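Local structure of salicylaldehyde dehydrogenase NahF (Pseudomonas putida, 4JZ6) at residues Phe23-Trp28 and Thr202-Gln206; Arg39-Val43 and Pro343-Pro347; Ala314-Val318 and Val403-Cys407; Ile443-Cys447 and Tyr463-Lys467. The protein probably catalyses the NAD(+)-dependent oxidation of salicylaldehyde to salicylate, a step in the bacterial breakdown of naphthalene. All coordinates share one frame; numbering follows the deposited sequence.

Interaction 1 (Phe23-Trp28 and Thr202-Gln206); sequences FINNAW and TQCVQ
A tight beta-hairpin near the N-terminus sets Phe-23 and Trp-28 against Thr-202 and Gln-206, one turn apart on helix 195-208. Asn-25 and Asn-26 make the two-residue turn, both with positive phi as in a type I' turn, and Ile-24 N bonds to Ala-27 O to close it. Phe-23 and Trp-28 face each other across the hairpin and project from the same side of it, the edge of the phenyl ring turned onto the indole so that CD1 stands over the centre of one face.

Into the angle between them comes the methyl of Thr-202: CG2 is 3.6 Å from Phe-23 CD2, and Trp-28 CH2 lies 3.9 Å from the same methyl. With OG1 beside the backbone N (chi1 -57°) and bonded to His-198 O within the helix, CG2 is the branch turned to the rings. Gln-206 supplies the polar grip. Its extended chain passes obliquely across the Phe-23 ring, the amide plane turned 56° from it, with CD 3.8 Å from CE1. Its OE1 accepts the indole N-H of Trp-28 (NE1 to OE1 2.9 Å, 157° at the hydrogen). The oxygen lies close to the indole plane, whereas NE1 stands above the amide plane.

Phe-23 also shares backbone bonds with Tyr-217. The hairpin thus packs on the helix and second strand of the beta-alpha-beta crossover 186-189, 195-208, 215-218, at the edge of the Rossmann-type sheet expected of aldehyde dehydrogenases.

Interaction 2 (Arg39-Val43 and Pro343-Pro347); sequences RKHPV and PMVSP
Arg-39 presents its guanidinium edge-on to the backbone oxygen of Val-345, and Pro-42, three residues on, packs against the same carbonyl. The contact ties the end of strand 36-40, outermost in the four-stranded N-terminal sheet, to the loop leading into helix 349-362 in the alpha/beta fold of this aldehyde dehydrogenase.

The carbonyl oxygen lies near the guanidinium plane. NH2 takes a lone pair of Val-345 O at 2.6 Å, with 151° at the hydrogen, while NH1 adds a weak bond to the same atom. A bend at chi2 (51°) swings the arginine head across to the loop, where it meets the side chain of Val-345 at about a right angle, NH2 lying 3.5 Å from CG2. That nitrogen has a second acceptor in Glu-106 O, which helps to fix the rotation of the group.

Pro-42 turns its ring toward the loop: CG comes within 3.3 Å of Met-344 O, and CB stands 4.0 Å from CD of Pro-347. Its CD lies over one face of the His-41 imidazole, toward the rim, and ND1 of that ring accepts from the backbone N of Ser-44. Beyond it, Val-43 and Pro-343 cross almost perpendicularly, CG1 of the valine touching CB of the proline at 4.0 Å. At the far end of the loop the Pro-347 ring closes over the backbone at Pro-42, its CG 3.3 Å from Pro-42 O.

Interaction 3 (Ala314-Val318 and Val403-Cys407); sequences ADEFV and VVIRC
The segments of helix 311-327 and strand 401-407 run nearly antiparallel, 159° between their directions, with their axes 10.5 Å apart. Arg-406 reaches from the strand to the helix. Its chain is extended from CG to NE, and Asp-315 receives both terminal nitrogens on a single oxygen: OD1 is 2.9 Å from NH1 and 3.1 Å from NH2, making an end-on salt bridge. OD1 lies close to the guanidinium plane, but the carboxylate is turned 60° against it; both nitrogens approach from one face of the acid, and NH2 comes in steeply from above.

Ala-314 packs its methyl over one face of the same guanidinium, CB to NH2 3.4 Å. One helical turn from Ala-314, Val-318 makes the apolar part of the contact, its CG2 4.0 Å from CG1 of Val-404. NH1 also forms a salt bridge with Asp-384, so the arginine's charge is probably shared between two carboxylates, with a weak, long ion pair from NH2 to Glu-311 besides.

Strand 306-310 lies next to strand 401-407 and leads directly into the helix; its Val-309 touches Ala-314 and Val-404, while Phe-317 turns toward helix 282-294, so helix 311-327 packs beside helix 282-294 on part of one face of the seven-stranded sheet.

Interaction 4 (Ile443-Cys447 and Tyr463-Lys467); sequences IEYGC and YGGTK. With NK (salicylaldehyde), chain B; SO4 (sulfate ion), chain D.
Glu-444 and Lys-467 meet in a salt bridge, their side chains crossing at about a right angle, with NZ 2.8 Å from OE1. The amine reaches OE1 on its anti side, somewhat out of the carboxylate plane. The lysine chain is extended beyond CG, which lets CE pack on the acid as well, 3.7 Å from Glu-444 CB. NZ is further held by Ser-420 O and by a water that it shares with Glu-444 O. That carbonyl also takes a weak bond from OG1 of Thr-466.

Glu-444 is the centre of an inverse gamma turn just after helix 433-442, and from it the backbone runs roughly antiparallel to residues 463-467 toward strand 447-450. Midway the two chains come very close: Gly-446 CA points a C-H at Gly-464 O, 3.1 Å away and 165° at the hydrogen. The side of Gly-446 facing that carbonyl leaves no room for a side chain.

Cys-447 carries the contact to the substrate pocket of this aldehyde dehydrogenase. Its SG sits obliquely to the ring of Tyr-463, 4.8 Å from the centroid, in a sulfur-aromatic contact. The far end of that ring borders the bound salicylaldehyde, Tyr-463 OH lying 3.4 Å from CAC, and Gly-464 lies close to Glu-267, the predicted active-site residue. Cys-447 also pairs in a parallel ladder with a strand of the second subunit, continuing the sheet across the interface. At the other end Lys-467 N donates to O3 of a sulfate, 3.0 Å away, which Arg-239 and Arg-240 of the second subunit also bind.

How the interactions relate
Interactions 1 and 2 use strands at the two outer edges of the same N-terminal sheet, their centres about 27 Å apart, and each takes that sheet to a different partner: a helix in one case, a loop in the other. Both are partly buried and combine one polar grip with rings or prolines. Interactions 3 and 4 are buried, with centres about 24 Å apart; the first lies on the seven-stranded sheet, the second in loops at its edge strand 447-450. Each carries a salt bridge, but interaction 3 joins a helix to its sheet within one subunit, whereas interaction 4 brings glycine backbones together between the substrate pocket and the subunit interface. Of the four, only interaction 4 includes a residue that lines a salicylaldehyde pocket.

Interaction 1 (Phe23-Trp28 and Thr202-Gln206)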
loop_
_atom_site.group_PDB
_atom_site.type_symbol
_atom_site.label_atom_id
_atom_site.label_comp_id
_atom_site.label_asym_id
_atom_site.label_seq_id
_atom_site.Cartn_x
_atom_site.Cartn_y
_atom_site.Cartn_z
ATOM N N PHE A 23 18.931 4.149 22.002
ATOM C CA PHE A 23 19.652 5.148 21.218
ATOM C C PHE A 23 18.738 6.240 20.660
ATOM O O PHE A 23 17.911 5.983 19.784
ATOM C CB PHE A 23 20.418 4.472 20.085
ATOM C CG PHE A 23 21.317 5.396 19.324
ATOM C CD1 PHE A 23 22.536 5.791 19.855
ATOM C CD2 PHE A 23 20.951 5.860 18.068
ATOM C CE1 PHE A 23 23.380 6.639 19.149
ATOM C CE2 PHE A 23 21.784 6.705 17.359
ATOM C CZ PHE A 23 23.003 7.092 17.897
ATOM N N ILE A 24 18.889 7.456 21.182
ATOM C CA ILE A 24 18.120 8.610 20.720
ATOM C C ILE A 24 19.012 9.848 20.599
ATOM O O ILE A 24 19.739 10.184 21.534
ATOM C CB ILE A 24 16.954 8.934 21.672
ATOM C CG1 ILE A 24 16.016 7.733 21.806
ATOM C CG2 ILE A 24 16.196 10.149 21.179
ATOM C CD1 ILE A 24 14.810 7.995 22.672
ATOM N N ASN A 25 18.951 10.516 19.447
ATOM C CA ASN A 25 19.728 11.735 19.197
ATOM C C ASN A 25 21.238 11.589 19.388
ATOM O O ASN A 25 21.854 12.386 20.095
ATOM C CB ASN A 25 19.217 12.890 20.063
ATOM C CG ASN A 25 18.295 13.821 19.307
ATOM O OD1 ASN A 25 18.462 14.042 18.105
ATOM N ND2 ASN A 25 17.315 14.381 20.009
ATOM N N ASN A 26 21.825 10.580 18.750
ATOM C CA ASN A 26 23.257 10.321 18.863
ATOM C C ASN A 26 23.699 10.109 20.306
ATOM O O ASN A 26 24.851 10.374 20.662
ATOM C CB ASN A 26 24.077 11.436 18.198
ATOM C CG ASN A 26 24.266 11.212 16.705
ATOM O OD1 ASN A 26 23.736 10.257 16.130
ATOM N ND2 ASN A 26 25.022 12.102 16.069
ATOM N N ALA A 27 22.775 9.631 21.136
ATOM C CA ALA A 27 23.073 9.380 22.542
ATOM C C ALA A 27 22.580 8.009 22.985
ATOM O O ALA A 27 21.417 7.659 22.780
ATOM C CB ALA A 27 22.469 10.467 23.419
ATOM N N TRP A 28 23.472 7.229 23.591
ATOM C CA TRP A 28 23.081 5.961 24.186
ATOM C C TRP A 28 22.629 6.193 25.624
ATOM O O TRP A 28 23.368 6.757 26.432
ATOM C CB TRP A 28 24.226 4.961 24.118
ATOM C CG TRP A 28 24.515 4.488 22.724
ATOM C CD1 TRP A 28 25.478 4.961 21.876
ATOM C CD2 TRP A 28 23.834 3.447 22.015
ATOM N NE1 TRP A 28 25.437 4.278 20.683
ATOM C CE2 TRP A 28 24.440 3.341 20.745
ATOM C CE3 TRP A 28 22.776 2.592 22.330
ATOM C CZ2 TRP A 28 24.015 2.419 19.791
ATOM C CZ3 TRP A 28 22.356 1.678 21.380
ATOM C CH2 TRP A 28 22.975 1.598 20.128
ATOM N N THR A 202 22.943 -0.487 14.885
ATOM C CA THR A 202 22.722 0.925 15.153
ATOM C C THR A 202 24.059 1.633 15.326
ATOM O O THR A 202 24.299 2.681 14.722
ATOM C CB THR A 202 21.881 1.138 16.424
ATOM O OG1 THR A 202 20.635 0.442 16.296
ATOM C CG2 THR A 202 21.615 2.627 16.652
ATOM N N GLN A 203 24.928 1.050 16.145
ATOM C CA GLN A 203 26.240 1.628 16.399
ATOM C C GLN A 203 27.003 1.849 15.094
ATOM O O GLN A 203 27.653 2.879 14.907
ATOM C CB GLN A 203 27.052 0.745 17.345
ATOM C CG GLN A 203 28.387 1.353 17.730
ATOM C CD GLN A 203 29.277 0.379 18.466
ATOM O OE1 GLN A 203 28.821 -0.667 18.932
ATOM N NE2 GLN A 203 30.558 0.710 18.568
ATOM N N CYS A 204 26.909 0.882 14.190
ATOM C CA CYS A 204 27.555 1.006 12.895
ATOM C C CYS A 204 27.082 2.257 12.168
ATOM O O CYS A 204 27.890 3.035 11.658
ATOM C CB CYS A 204 27.286 -0.232 12.053
ATOM S SG CYS A 204 28.251 -1.648 12.577
ATOM N N VAL A 205 25.769 2.453 12.142
ATOM C CA VAL A 205 25.194 3.638 11.523
ATOM C C VAL A 205 25.707 4.913 12.196
ATOM O O VAL A 205 26.000 5.905 11.517
ATOM C CB VAL A 205 23.659 3.579 11.541
ATOM C CG1 VAL A 205 23.063 4.825 10.926
ATOM C CG2 VAL A 205 23.195 2.353 10.790
ATOM N N GLN A 206 25.832 4.878 13.522
ATOM C CA GLN A 206 26.358 6.020 14.262
ATOM C C GLN A 206 27.782 6.355 13.829
ATOM O O GLN A 206 28.108 7.519 13.595
ATOM C CB GLN A 206 26.321 5.777 15.775
ATOM C CG GLN A 206 26.849 6.962 16.590
ATOM C CD GLN A 206 27.020 6.651 18.075
ATOM O OE1 GLN A 206 26.979 5.491 18.491
ATOM N NE2 GLN A 206 27.218 7.696 18.882
#

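Interaction 2 (Arg39-Val43 and Pro343-Pro347)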
loop_
_atom_site.group_PDB
_atom_site.type_symbol
_atom_site.label_atom_id
_atom_site.label_comp_id
_atom_site.label_asym_id
_atom_site.label_seq_id
_atom_site.Cartn_x
_atom_site.Cartn_y
_atom_site.Cartn_z
ATOM N N ARG A 39 18.010 -11.154 27.561
ATOM C CA ARG A 39 17.912 -12.200 26.559
ATOM C C ARG A 39 18.715 -13.376 27.092
ATOM O O ARG A 39 19.946 -13.383 27.016
ATOM C CB ARG A 39 18.472 -11.718 25.218
ATOM C CG ARG A 39 18.693 -12.811 24.179
ATOM C CD ARG A 39 17.459 -13.676 23.979
ATOM N NE ARG A 39 17.618 -14.634 22.885
ATOM C CZ ARG A 39 16.915 -15.760 22.776
ATOM N NH1 ARG A 39 16.011 -16.073 23.695
ATOM N NH2 ARG A 39 17.115 -16.580 21.752
ATOM N N LYS A 40 18.024 -14.353 27.672
ATOM C CA LYS A 40 18.693 -15.549 28.161
ATOM C C LYS A 40 18.790 -16.556 27.022
ATOM O O LYS A 40 17.938 -16.582 26.133
ATOM C CB LYS A 40 17.931 -16.171 29.333
ATOM C CG LYS A 40 17.733 -15.265 30.542
ATOM C CD LYS A 40 16.784 -15.926 31.534
ATOM C CE LYS A 40 16.380 -14.988 32.662
ATOM N NZ LYS A 40 15.245 -15.550 33.460
ATOM N N HIS A 41 19.837 -17.373 27.046
ATOM C CA HIS A 41 19.988 -18.456 26.087
ATOM C C HIS A 41 18.818 -19.421 26.247
ATOM O O HIS A 41 18.476 -19.809 27.367
ATOM C CB HIS A 41 21.312 -19.179 26.327
ATOM C CG HIS A 41 21.655 -20.192 25.279
ATOM N ND1 HIS A 41 21.300 -21.518 25.382
ATOM C CD2 HIS A 41 22.332 -20.070 24.114
ATOM C CE1 HIS A 41 21.745 -22.173 24.324
ATOM N NE2 HIS A 41 22.373 -21.318 23.539
ATOM N N PRO A 42 18.191 -19.804 25.125
ATOM C CA PRO A 42 16.975 -20.624 25.164
ATOM C C PRO A 42 17.159 -22.041 25.730
ATOM O O PRO A 42 16.164 -22.650 26.117
ATOM C CB PRO A 42 16.529 -20.665 23.699
ATOM C CG PRO A 42 17.754 -20.378 22.922
ATOM C CD PRO A 42 18.563 -19.438 23.749
ATOM N N VAL A 43 18.382 -22.564 25.798
ATOM C CA VAL A 43 18.556 -23.885 26.403
ATOM C C VAL A 43 19.331 -23.877 27.729
ATOM O O VAL A 43 19.026 -24.669 28.623
ATOM C CB VAL A 43 19.113 -24.955 25.398
ATOM C CG1 VAL A 43 19.293 -24.365 24.005
ATOM C CG2 VAL A 43 20.401 -25.587 25.899
ATOM N N PRO A 343 20.312 -24.160 17.846
ATOM C CA PRO A 343 19.098 -24.156 18.666
ATOM C C PRO A 343 18.087 -23.148 18.139
ATOM O O PRO A 343 18.473 -22.164 17.513
ATOM C CB PRO A 343 19.609 -23.736 20.047
ATOM C CG PRO A 343 20.874 -22.985 19.773
ATOM C CD PRO A 343 21.487 -23.666 18.585
ATOM N N MET A 344 16.806 -23.399 18.379
ATOM C CA MET A 344 15.767 -22.442 18.024
ATOM C C MET A 344 15.803 -21.266 18.985
ATOM O O MET A 344 16.584 -21.260 19.930
ATOM C CB MET A 344 14.396 -23.111 18.006
ATOM C CG MET A 344 14.281 -24.150 16.914
ATOM S SD MET A 344 12.692 -24.983 16.822
ATOM C CE MET A 344 12.646 -25.808 18.412
ATOM N N VAL A 345 14.960 -20.268 18.744
ATOM C CA VAL A 345 15.090 -18.981 19.426
ATOM C C VAL A 345 14.576 -18.979 20.864
ATOM O O VAL A 345 15.098 -18.256 21.713
ATOM C CB VAL A 345 14.403 -17.838 18.624
ATOM C CG1 VAL A 345 12.889 -17.998 18.639
ATOM C CG2 VAL A 345 14.791 -16.478 19.172
ATOM N N SER A 346 13.567 -19.796 21.139
ATOM C CA SER A 346 12.858 -19.715 22.408
ATOM C C SER A 346 12.480 -21.095 22.919
ATOM O O SER A 346 12.184 -21.989 22.127
ATOM C CB SER A 346 11.598 -18.862 22.235
ATOM O OG SER A 346 10.822 -18.810 23.420
ATOM N N PRO A 347 12.465 -21.270 24.252
ATOM C CA PRO A 347 12.088 -22.548 24.878
ATOM C C PRO A 347 10.597 -22.822 24.712
ATOM O O PRO A 347 9.961 -23.368 25.611
ATOM C CB PRO A 347 12.392 -22.320 26.363
ATOM C CG PRO A 347 13.242 -21.075 26.421
ATOM C CD PRO A 347 12.837 -20.254 25.251
#

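Interaction 3 (Ala314-Val318 and Val403-Cys407)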
loop_
_atom_site.group_PDB
_atom_site.type_symbol
_atom_site.label_atom_id
_atom_site.label_comp_id
_atom_site.label_asym_id
_atom_site.label_seq_id
_atom_site.Cartn_x
_atom_site.Cartn_y
_atom_site.Cartn_z
ATOM N N ALA A 314 8.451 -39.175 -6.096
ATOM C CA ALA A 314 8.440 -38.933 -4.651
ATOM C C ALA A 314 9.298 -39.877 -3.805
ATOM O O ALA A 314 10.156 -39.424 -3.047
ATOM C CB ALA A 314 7.013 -38.941 -4.138
ATOM N N ASP A 315 9.046 -41.179 -3.920
ATOM C CA ASP A 315 9.769 -42.173 -3.131
ATOM C C ASP A 315 11.282 -42.043 -3.276
ATOM O O ASP A 315 12.017 -42.122 -2.289
ATOM C CB ASP A 315 9.335 -43.593 -3.505
ATOM C CG ASP A 315 8.005 -43.980 -2.889
ATOM O OD1 ASP A 315 7.657 -43.431 -1.823
ATOM O OD2 ASP A 315 7.313 -44.844 -3.467
ATOM N N GLU A 316 11.744 -41.842 -4.505
ATOM C CA GLU A 316 13.171 -41.721 -4.762
ATOM C C GLU A 316 13.701 -40.420 -4.180
ATOM O O GLU A 316 14.729 -40.407 -3.504
ATOM C CB GLU A 316 13.455 -41.777 -6.259
ATOM C CG GLU A 316 14.919 -41.629 -6.625
ATOM C CD GLU A 316 15.128 -41.518 -8.128
ATOM O OE1 GLU A 316 14.153 -41.727 -8.891
ATOM O OE2 GLU A 316 16.264 -41.214 -8.550
ATOM N N PHE A 317 12.986 -39.328 -4.441
ATOM C CA PHE A 317 13.377 -38.011 -3.944
ATOM C C PHE A 317 13.418 -37.964 -2.422
ATOM O O PHE A 317 14.361 -37.426 -1.837
ATOM C CB PHE A 317 12.425 -36.931 -4.457
ATOM C CG PHE A 317 12.621 -35.596 -3.801
ATOM C CD1 PHE A 317 13.582 -34.716 -4.272
ATOM C CD2 PHE A 317 11.848 -35.221 -2.710
ATOM C CE1 PHE A 317 13.769 -33.489 -3.666
ATOM C CE2 PHE A 317 12.031 -33.999 -2.099
ATOM C CZ PHE A 317 12.991 -33.130 -2.577
ATOM N N VAL A 318 12.382 -38.506 -1.790
ATOM C CA VAL A 318 12.299 -38.519 -0.334
ATOM C C VAL A 318 13.459 -39.308 0.268
ATOM O O VAL A 318 14.039 -38.903 1.274
ATOM C CB VAL A 318 10.938 -39.078 0.162
ATOM C CG1 VAL A 318 10.957 -39.311 1.666
ATOM C CG2 VAL A 318 9.812 -38.131 -0.202
ATOM N N VAL A 403 7.684 -30.458 5.444
ATOM C CA VAL A 403 6.698 -31.460 5.036
ATOM C C VAL A 403 6.703 -31.783 3.540
ATOM O O VAL A 403 6.952 -30.917 2.696
ATOM C CB VAL A 403 5.264 -31.063 5.456
ATOM C CG1 VAL A 403 5.198 -30.824 6.951
ATOM C CG2 VAL A 403 4.795 -29.837 4.693
ATOM N N VAL A 404 6.428 -33.046 3.228
ATOM C CA VAL A 404 6.318 -33.497 1.850
ATOM C C VAL A 404 4.857 -33.723 1.478
ATOM O O VAL A 404 4.161 -34.519 2.113
ATOM C CB VAL A 404 7.087 -34.812 1.617
ATOM C CG1 VAL A 404 7.191 -35.105 0.139
ATOM C CG2 VAL A 404 8.467 -34.733 2.234
ATOM N N ILE A 405 4.390 -33.009 0.457
ATOM C CA ILE A 405 3.068 -33.266 -0.096
ATOM C C ILE A 405 3.225 -33.861 -1.486
ATOM O O ILE A 405 3.831 -33.254 -2.367
ATOM C CB ILE A 405 2.226 -31.990 -0.193
ATOM C CG1 ILE A 405 2.231 -31.248 1.145
ATOM C CG2 ILE A 405 0.812 -32.340 -0.613
ATOM C CD1 ILE A 405 1.744 -29.821 1.053
ATOM N N ARG A 406 2.700 -35.065 -1.670
ATOM C CA ARG A 406 2.798 -35.738 -2.952
ATOM C C ARG A 406 1.634 -35.322 -3.838
ATOM O O ARG A 406 0.540 -35.035 -3.347
ATOM C CB ARG A 406 2.814 -37.252 -2.756
ATOM C CG ARG A 406 4.079 -37.762 -2.093
ATOM C CD ARG A 406 3.866 -39.104 -1.427
ATOM N NE ARG A 406 5.089 -39.586 -0.794
ATOM C CZ ARG A 406 5.812 -40.609 -1.236
ATOM N NH1 ARG A 406 6.913 -40.967 -0.589
ATOM N NH2 ARG A 406 5.433 -41.285 -2.316
ATOM N N CYS A 407 1.875 -35.281 -5.145
ATOM C CA CYS A 407 0.847 -34.872 -6.093
ATOM C C CYS A 407 0.997 -35.604 -7.410
ATOM O O CYS A 407 2.036 -36.203 -7.686
ATOM C CB CYS A 407 0.911 -33.365 -6.342
ATOM S SG CYS A 407 2.371 -32.809 -7.267
#

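Interaction 4 (Ile443-Cys447 and Tyr463-Lys467)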
loop_
_atom_site.group_PDB
_atom_site.type_symbol
_atom_site.label_atom_id
_atom_site.label_comp_id
_atom_site.label_asym_id
_atom_site.label_seq_id
_atom_site.Cartn_x
_atom_site.Cartn_y
_atom_site.Cartn_z
ATOM N N ILE A 443 1.781 -19.768 -10.260
ATOM C CA ILE A 443 1.727 -19.783 -8.793
ATOM C C ILE A 443 1.768 -18.382 -8.176
ATOM O O ILE A 443 2.395 -17.465 -8.717
ATOM C CB ILE A 443 2.829 -20.677 -8.164
ATOM C CG1 ILE A 443 4.222 -20.193 -8.561
ATOM C CG2 ILE A 443 2.631 -22.135 -8.567
ATOM C CD1 ILE A 443 5.329 -21.098 -8.080
ATOM N N GLU A 444 1.091 -18.234 -7.039
ATOM C CA GLU A 444 0.865 -16.929 -6.417
ATOM C C GLU A 444 1.933 -16.573 -5.375
ATOM O O GLU A 444 1.677 -16.579 -4.167
ATOM C CB GLU A 444 -0.541 -16.891 -5.807
ATOM C CG GLU A 444 -1.654 -16.943 -6.853
ATOM C CD GLU A 444 -2.953 -17.536 -6.326
ATOM O OE1 GLU A 444 -2.930 -18.234 -5.291
ATOM O OE2 GLU A 444 -4.005 -17.313 -6.960
ATOM N N TYR A 445 3.134 -16.267 -5.856
ATOM C CA TYR A 445 4.281 -16.059 -4.974
ATOM C C TYR A 445 5.086 -14.821 -5.356
ATOM O O TYR A 445 5.246 -14.509 -6.538
ATOM C CB TYR A 445 5.163 -17.320 -4.941
ATOM C CG TYR A 445 4.488 -18.451 -4.195
ATOM C CD1 TYR A 445 4.796 -18.714 -2.864
ATOM C CD2 TYR A 445 3.506 -19.225 -4.807
ATOM C CE1 TYR A 445 4.156 -19.725 -2.174
ATOM C CE2 TYR A 445 2.863 -20.237 -4.125
ATOM C CZ TYR A 445 3.193 -20.484 -2.811
ATOM O OH TYR A 445 2.554 -21.495 -2.128
ATOM N N GLY A 446 5.567 -14.105 -4.347
ATOM C CA GLY A 446 6.379 -12.929 -4.579
ATOM C C GLY A 446 7.708 -13.283 -5.216
ATOM O O GLY A 446 8.266 -12.490 -5.974
ATOM N N CYS A 447 8.217 -14.472 -4.902
ATOM C CA CYS A 447 9.474 -14.949 -5.470
ATOM C C CYS A 447 9.327 -16.366 -6.021
ATOM O O CYS A 447 8.894 -17.276 -5.304
ATOM C CB CYS A 447 10.572 -14.929 -4.412
ATOM S SG CYS A 447 10.663 -13.389 -3.480
ATOM N N TYR A 463 11.723 -7.728 -2.858
ATOM C CA TYR A 463 11.444 -8.825 -1.944
ATOM C C TYR A 463 10.137 -8.609 -1.180
ATOM O O TYR A 463 9.983 -7.634 -0.437
ATOM C CB TYR A 463 12.603 -9.043 -0.973
ATOM C CG TYR A 463 12.438 -10.290 -0.149
ATOM C CD1 TYR A 463 12.891 -11.517 -0.615
ATOM C CD2 TYR A 463 11.812 -10.250 1.093
ATOM C CE1 TYR A 463 12.735 -12.671 0.135
ATOM C CE2 TYR A 463 11.650 -11.397 1.849
ATOM C CZ TYR A 463 12.111 -12.605 1.367
ATOM O OH TYR A 463 11.953 -13.743 2.124
ATOM N N GLY A 464 9.202 -9.537 -1.371
ATOM C CA GLY A 464 7.906 -9.474 -0.726
ATOM C C GLY A 464 7.001 -10.616 -1.150
ATOM O O GLY A 464 7.364 -11.407 -2.020
ATOM N N GLY A 465 5.820 -10.696 -0.540
ATOM C CA GLY A 465 4.865 -11.743 -0.868
ATOM C C GLY A 465 3.451 -11.257 -1.146
ATOM O O GLY A 465 3.171 -10.061 -1.097
ATOM N N THR A 466 2.561 -12.199 -1.447
ATOM C CA THR A 466 1.147 -11.908 -1.664
ATOM C C THR A 466 0.347 -12.539 -0.538
ATOM O O THR A 466 0.900 -13.271 0.283
ATOM C CB THR A 466 0.642 -12.508 -2.991
ATOM O OG1 THR A 466 0.595 -13.937 -2.885
ATOM C CG2 THR A 466 1.571 -12.138 -4.132
ATOM N N LYS A 467 -0.955 -12.272 -0.513
ATOM C CA LYS A 467 -1.849 -12.868 0.482
ATOM C C LYS A 467 -1.408 -12.589 1.914
ATOM O O LYS A 467 -1.034 -11.470 2.245
ATOM C CB LYS A 467 -1.967 -14.376 0.272
ATOM C CG LYS A 467 -2.375 -14.790 -1.123
ATOM C CD LYS A 467 -2.490 -16.299 -1.189
ATOM C CE LYS A 467 -2.280 -16.818 -2.593
ATOM N NZ LYS A 467 -2.225 -18.305 -2.604
HETATM O OAH NK B . 12.519 -14.684 5.960
HETATM C CAD NK B . 13.209 -13.885 6.560
HETATM C CAA NK B . 14.303 -13.265 5.780
HETATM C CAC NK B . 14.071 -12.678 4.537
HETATM C CAG NK B . 15.136 -12.112 3.843
HETATM C CAI NK B . 16.413 -12.143 4.370
HETATM C CAE NK B . 16.645 -12.732 5.599
HETATM C CAB NK B . 15.586 -13.298 6.309
HETATM O OAF NK B . 15.764 -13.894 7.534
HETATM S S SO4 D . -2.084 -9.394 -2.960
HETATM O O1 SO4 D . -1.715 -8.506 -1.859
HETATM O O2 SO4 D . -0.893 -9.659 -3.760
HETATM O O3 SO4 D . -2.620 -10.650 -2.430
HETATM O O4 SO4 D . -3.098 -8.743 -3.786
HETATM O O HOH W 1 0.359 -18.636 -2.549
HETATM O O HOH W 2 9.710 -10.351 -4.260
#